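Local coordinates for malonyl CoA-acyl carrier protein transacylase (Staphylococcus aureus, PDB 3IM9) that transfers the malonyl group of malonyl-CoA to holo acyl carrier protein, supplying malonyl-ACP for bacterial fatty acid biosynthesis, at residues A[139-144]-A[194-199]; A[167-172]-A[291-296]. All blocks are in the same frame, centred on the assembly; numbering follows the deposited sequence.

Overall arrangement
Both contacts reach the mixed five-stranded sheet of the acyl transferase fold, and their centres lie 14 Å apart. Interaction 1 pairs the outermost strand 196-199 with strand 135-141; interaction 2 sets the hairpin between strands 162-169 and 172-176 against the end of helix 286-294, which leads into strand 299-303 of the separate parallel sheet. Along the chain the segments alternate, 139-144, 167-172, 194-199 and 291-296, so the two connections cross. They touch where Gly-142 N meets Gly-171 O at 2.9 Å, a probable hydrogen bond. Together they run from the sheet's outermost strand to the hairpin turn that rests on the end of helix 286-294.

Interaction 1: residues A[139-144]-A[194-199]; sequences AVLGLD and AKRVMP
An antiparallel edge pairing that ends in a classic beta bulge joins strand 196-199 to strand 135-141. Ala-139 and Met-198 form a hydrogen-bonded pair, with Ala-139 N reaching Met-198 O at 2.8 Å and Met-198 N returning to Ala-139 O at 2.9 Å. Next comes the non-hydrogen-bonded pair of Val-140 and Val-197, where the CA of Val-197 adds a C-H...O contact to Ala-139 O. At Leu-141 the register slips: its N binds Arg-196 O, while its O takes the N-H of Lys-195 at 2.9 Å, in a more bent bond (131° at the hydrogen). Lys-195 and Arg-196 thus both face Leu-141.

On the face carrying Ala-139, Leu-141, Arg-196 and Met-198, the Leu-141 and Arg-196 side chains lie alongside each other, Leu-141 CD1 against Arg-196 CG at 3.6 Å. Within strand 196-199 itself, as modelled, Met-198 CE lies over one face of the Arg-196 guanidinium. Across the sheet, Val-140 CG1 stands anti to its own nitrogen (chi1 178°) and meets Ala-194 CB at 4.1 Å. Leu-143 CD1 lies 4.0 Å from Ala-194 CB. Helices 179-188 and 145-155 cover this side, with Leu-185 and Val-148 both touching Val-140.

Backbone bonds between the strands fix the register. The two faces then differ: aliphatic groups pack on the helix-covered side, while on the other Leu-141 lies along the aliphatic part of Arg-196, an exposed residue of the edge strand.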
# COMPACT_ATOMS: atom_id res chain seq x y z
N ALA A 139 7.92 6.45 -12.05
CA ALA A 139 7.33 7.60 -11.33
C ALA A 139 7.51 8.87 -12.18
O ALA A 139 8.62 9.22 -12.54
CB ALA A 139 8.06 7.75 -9.98
N VAL A 140 6.39 9.52 -12.43
CA VAL A 140 6.46 10.83 -13.18
C VAL A 140 6.34 11.93 -12.10
O VAL A 140 5.32 11.97 -11.36
CB VAL A 140 5.33 10.92 -14.18
CG1 VAL A 140 5.41 12.29 -14.89
CG2 VAL A 140 5.34 9.74 -15.17
N LEU A 141 7.37 12.77 -12.01
CA LEU A 141 7.37 13.77 -10.94
C LEU A 141 7.16 15.11 -11.60
O LEU A 141 7.76 15.41 -12.62
CB LEU A 141 8.67 13.76 -10.18
CG LEU A 141 9.01 12.36 -9.60
CD1 LEU A 141 10.31 12.41 -8.81
CD2 LEU A 141 7.89 11.70 -8.72
N GLY A 142 6.41 15.97 -10.92
CA GLY A 142 6.37 17.39 -11.31
C GLY A 142 5.28 17.75 -12.29
O GLY A 142 5.23 18.92 -12.75
N LEU A 143 4.38 16.83 -12.62
CA LEU A 143 3.34 17.14 -13.59
C LEU A 143 1.97 16.95 -13.02
O LEU A 143 1.76 16.01 -12.28
CB LEU A 143 3.47 16.25 -14.86
CG LEU A 143 4.58 16.59 -15.80
CD1 LEU A 143 4.56 15.57 -16.96
CD2 LEU A 143 4.40 18.04 -16.37
N ASP A 144 1.00 17.77 -13.41
CA ASP A 144 -0.38 17.54 -12.97
C ASP A 144 -0.94 16.23 -13.53
O ASP A 144 -0.50 15.77 -14.59
CB ASP A 144 -1.27 18.72 -13.39
CG ASP A 144 -1.21 19.87 -12.41
OD1 ASP A 144 -0.59 19.71 -11.34
OD2 ASP A 144 -1.79 20.94 -12.72
N ALA A 194 8.31 16.92 -17.52
CA ALA A 194 8.35 16.28 -16.22
C ALA A 194 9.64 16.73 -15.55
O ALA A 194 10.67 16.86 -16.23
CB ALA A 194 8.43 14.69 -16.32
N LYS A 195 9.59 16.95 -14.24
CA LYS A 195 10.81 17.23 -13.47
C LYS A 195 11.72 16.01 -13.52
O LYS A 195 12.94 16.13 -13.67
CB LYS A 195 10.51 17.52 -12.01
CG LYS A 195 11.71 17.93 -11.17
CD LYS A 195 11.98 19.42 -11.47
CE LYS A 195 13.11 20.03 -10.59
NZ LYS A 195 13.15 21.44 -11.13
N ARG A 196 11.14 14.82 -13.42
CA ARG A 196 11.94 13.60 -13.51
C ARG A 196 11.06 12.37 -13.70
O ARG A 196 10.08 12.18 -12.98
CB ARG A 196 12.81 13.43 -12.26
CG ARG A 196 12.62 12.11 -11.54
CD ARG A 196 13.90 11.29 -11.54
NE ARG A 196 14.66 11.46 -10.31
CZ ARG A 196 15.57 10.60 -9.87
NH1 ARG A 196 16.21 10.83 -8.73
NH2 ARG A 196 15.85 9.51 -10.58
N VAL A 197 11.41 11.52 -14.66
CA VAL A 197 10.65 10.30 -14.89
C VAL A 197 11.62 9.18 -14.45
O VAL A 197 12.66 8.94 -15.10
CB VAL A 197 10.18 10.07 -16.30
CG1 VAL A 197 9.41 8.67 -16.38
CG2 VAL A 197 9.21 11.16 -16.73
N MET A 198 11.34 8.57 -13.29
CA MET A 198 12.22 7.53 -12.71
C MET A 198 11.66 6.14 -12.99
O MET A 198 10.59 5.83 -12.50
CB MET A 198 12.23 7.82 -11.17
CG MET A 198 13.13 6.86 -10.49
SD MET A 198 12.76 6.75 -8.64
CE MET A 198 13.70 8.20 -8.20
N PRO A 199 12.36 5.30 -13.79
CA PRO A 199 11.89 3.95 -13.94
C PRO A 199 12.07 3.29 -12.58
O PRO A 199 13.09 3.60 -11.88
CB PRO A 199 12.91 3.35 -14.98
CG PRO A 199 14.14 4.13 -14.85
CD PRO A 199 13.70 5.52 -14.37

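Interaction 2: residues A[167-172]-A[291-296]; sequences INCPGQ and IKKINR
Apolar contacts dominate where Cys-169 and Pro-170, at the start of a type II turn, meet Lys-293 and Ile-294 in the last turn of helix 286-294. Cys-169 SG rests against the aliphatic part of the lysine, 3.6 Å from Lys-293 CD, and Cys-169 CB lies 3.9 Å from Lys-293 CB. A chi1 of 67° sets the sulfur between the cysteine's own N and carbonyl carbon, beside that lysine chain. The Pro-170 ring and the Ile-294 side chain cross at about a right angle, Pro-170 CD meeting Ile-294 CG1 at 3.9 Å; Cys-169 CB approaches the same CG1. Leu-290, one turn earlier in the helix, also touches Cys-169.

Contacts of carbon with backbone oxygen run both ways. Lys-293 O faces Pro-170 CD at 3.7 Å, and Ile-294 CD1 covers Asn-168 O at 3.6 Å. This buried carbonyl finds no hydrogen-bonding partner in the model.

Backbone hydrogen bonds shape each side separately. Gln-172 N binds Cys-169 O at 2.9 Å to close the turn, and Gln-172 O accepts from Asn-168 N and, weakly, from Cys-169 N, making a classic beta bulge. In the helix, Asn-295 N binds Ile-291 O at 2.8 Å.

The side chain of Asn-168 is about 8 Å from that of Ser-97, the probable nucleophile. The hairpin and helix end meet through van der Waals contact, the lysine contributing its methylene groups. Ile-294 CD1 probably helps to keep water from Asn-168 O, and leaving that buried acceptor without a partner probably carries some cost.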
# COMPACT_ATOMS: atom_id res chain seq x y z
N ILE A 167 -1.68 7.09 -7.88
CA ILE A 167 -1.98 8.52 -7.86
C ILE A 167 -1.68 9.00 -6.43
O ILE A 167 -2.48 8.86 -5.55
CB ILE A 167 -3.48 8.75 -8.18
CG1 ILE A 167 -3.91 8.02 -9.49
CG2 ILE A 167 -3.69 10.23 -8.33
CD1 ILE A 167 -3.14 8.26 -10.70
N ASN A 168 -0.45 9.41 -6.23
CA ASN A 168 0.14 9.54 -4.87
C ASN A 168 -0.02 10.89 -4.22
O ASN A 168 -0.46 10.95 -3.08
CB ASN A 168 1.61 9.09 -4.89
CG ASN A 168 1.74 7.58 -5.13
OD1 ASN A 168 0.76 6.84 -5.02
ND2 ASN A 168 2.98 7.13 -5.37
N CYS A 169 0.41 11.95 -4.89
CA CYS A 169 0.24 13.32 -4.35
C CYS A 169 0.42 14.25 -5.53
O CYS A 169 0.82 13.84 -6.60
CB CYS A 169 1.23 13.63 -3.22
SG CYS A 169 2.97 13.71 -3.71
N PRO A 170 0.06 15.50 -5.39
CA PRO A 170 0.36 16.45 -6.47
C PRO A 170 1.80 16.39 -6.83
O PRO A 170 2.72 16.49 -5.94
CB PRO A 170 0.05 17.81 -5.79
CG PRO A 170 -1.06 17.49 -4.87
CD PRO A 170 -0.57 16.15 -4.20
N GLY A 171 2.07 16.15 -8.14
CA GLY A 171 3.46 16.05 -8.63
C GLY A 171 4.09 14.68 -8.51
O GLY A 171 5.25 14.55 -8.73
N GLN A 172 3.31 13.66 -8.05
CA GLN A 172 3.92 12.32 -8.04
C GLN A 172 2.85 11.33 -8.50
O GLN A 172 1.93 10.97 -7.77
CB GLN A 172 4.41 11.95 -6.66
CG GLN A 172 5.07 10.51 -6.68
CD GLN A 172 5.50 10.08 -5.30
OE1 GLN A 172 6.27 10.83 -4.59
NE2 GLN A 172 5.12 8.92 -4.93
N ILE A 291 0.83 12.67 2.26
CA ILE A 291 -0.32 13.45 2.82
C ILE A 291 0.06 14.90 3.05
O ILE A 291 -0.78 15.77 2.79
CB ILE A 291 -0.86 12.79 4.05
CG1 ILE A 291 -1.48 11.45 3.63
CG2 ILE A 291 -1.95 13.67 4.71
CD1 ILE A 291 -1.93 10.56 4.79
N LYS A 292 1.29 15.15 3.50
CA LYS A 292 1.75 16.53 3.69
C LYS A 292 1.62 17.34 2.40
O LYS A 292 1.29 18.53 2.46
CB LYS A 292 3.20 16.52 4.21
CG LYS A 292 3.83 17.94 4.43
CD LYS A 292 3.06 18.83 5.37
CE LYS A 292 3.09 18.28 6.83
NZ LYS A 292 2.25 19.14 7.73
N LYS A 293 1.85 16.75 1.25
CA LYS A 293 1.74 17.44 -0.04
C LYS A 293 0.31 17.60 -0.46
O LYS A 293 -0.01 18.42 -1.29
CB LYS A 293 2.55 16.70 -1.13
CG LYS A 293 4.08 16.88 -0.92
CD LYS A 293 5.01 15.90 -1.77
CE LYS A 293 6.44 15.62 -1.12
NZ LYS A 293 7.03 14.23 -1.39
N ILE A 294 -0.56 16.74 0.05
CA ILE A 294 -2.02 16.80 -0.24
C ILE A 294 -2.69 17.87 0.64
O ILE A 294 -3.56 18.63 0.16
CB ILE A 294 -2.71 15.43 -0.03
CG1 ILE A 294 -2.18 14.46 -1.13
CG2 ILE A 294 -4.30 15.53 -0.14
CD1 ILE A 294 -2.39 12.97 -0.80
N ASN A 295 -2.39 17.85 1.94
CA ASN A 295 -3.00 18.81 2.88
C ASN A 295 -2.01 19.12 3.97
O ASN A 295 -1.59 18.25 4.75
CB ASN A 295 -4.31 18.24 3.45
CG ASN A 295 -5.00 19.24 4.34
OD1 ASN A 295 -4.38 19.74 5.32
ND2 ASN A 295 -6.30 19.46 4.07
N ARG A 296 -1.58 20.38 4.03
CA ARG A 296 -0.54 20.74 4.98
C ARG A 296 -1.01 21.05 6.38
O ARG A 296 -0.17 21.31 7.23
CB ARG A 296 0.32 21.93 4.45
CG ARG A 296 -0.49 23.17 4.20
CD ARG A 296 0.38 24.43 3.91
NE ARG A 296 1.02 24.43 2.58
CZ ARG A 296 1.41 25.53 1.92
NH1 ARG A 296 1.21 26.74 2.44
NH2 ARG A 296 2.00 25.43 0.73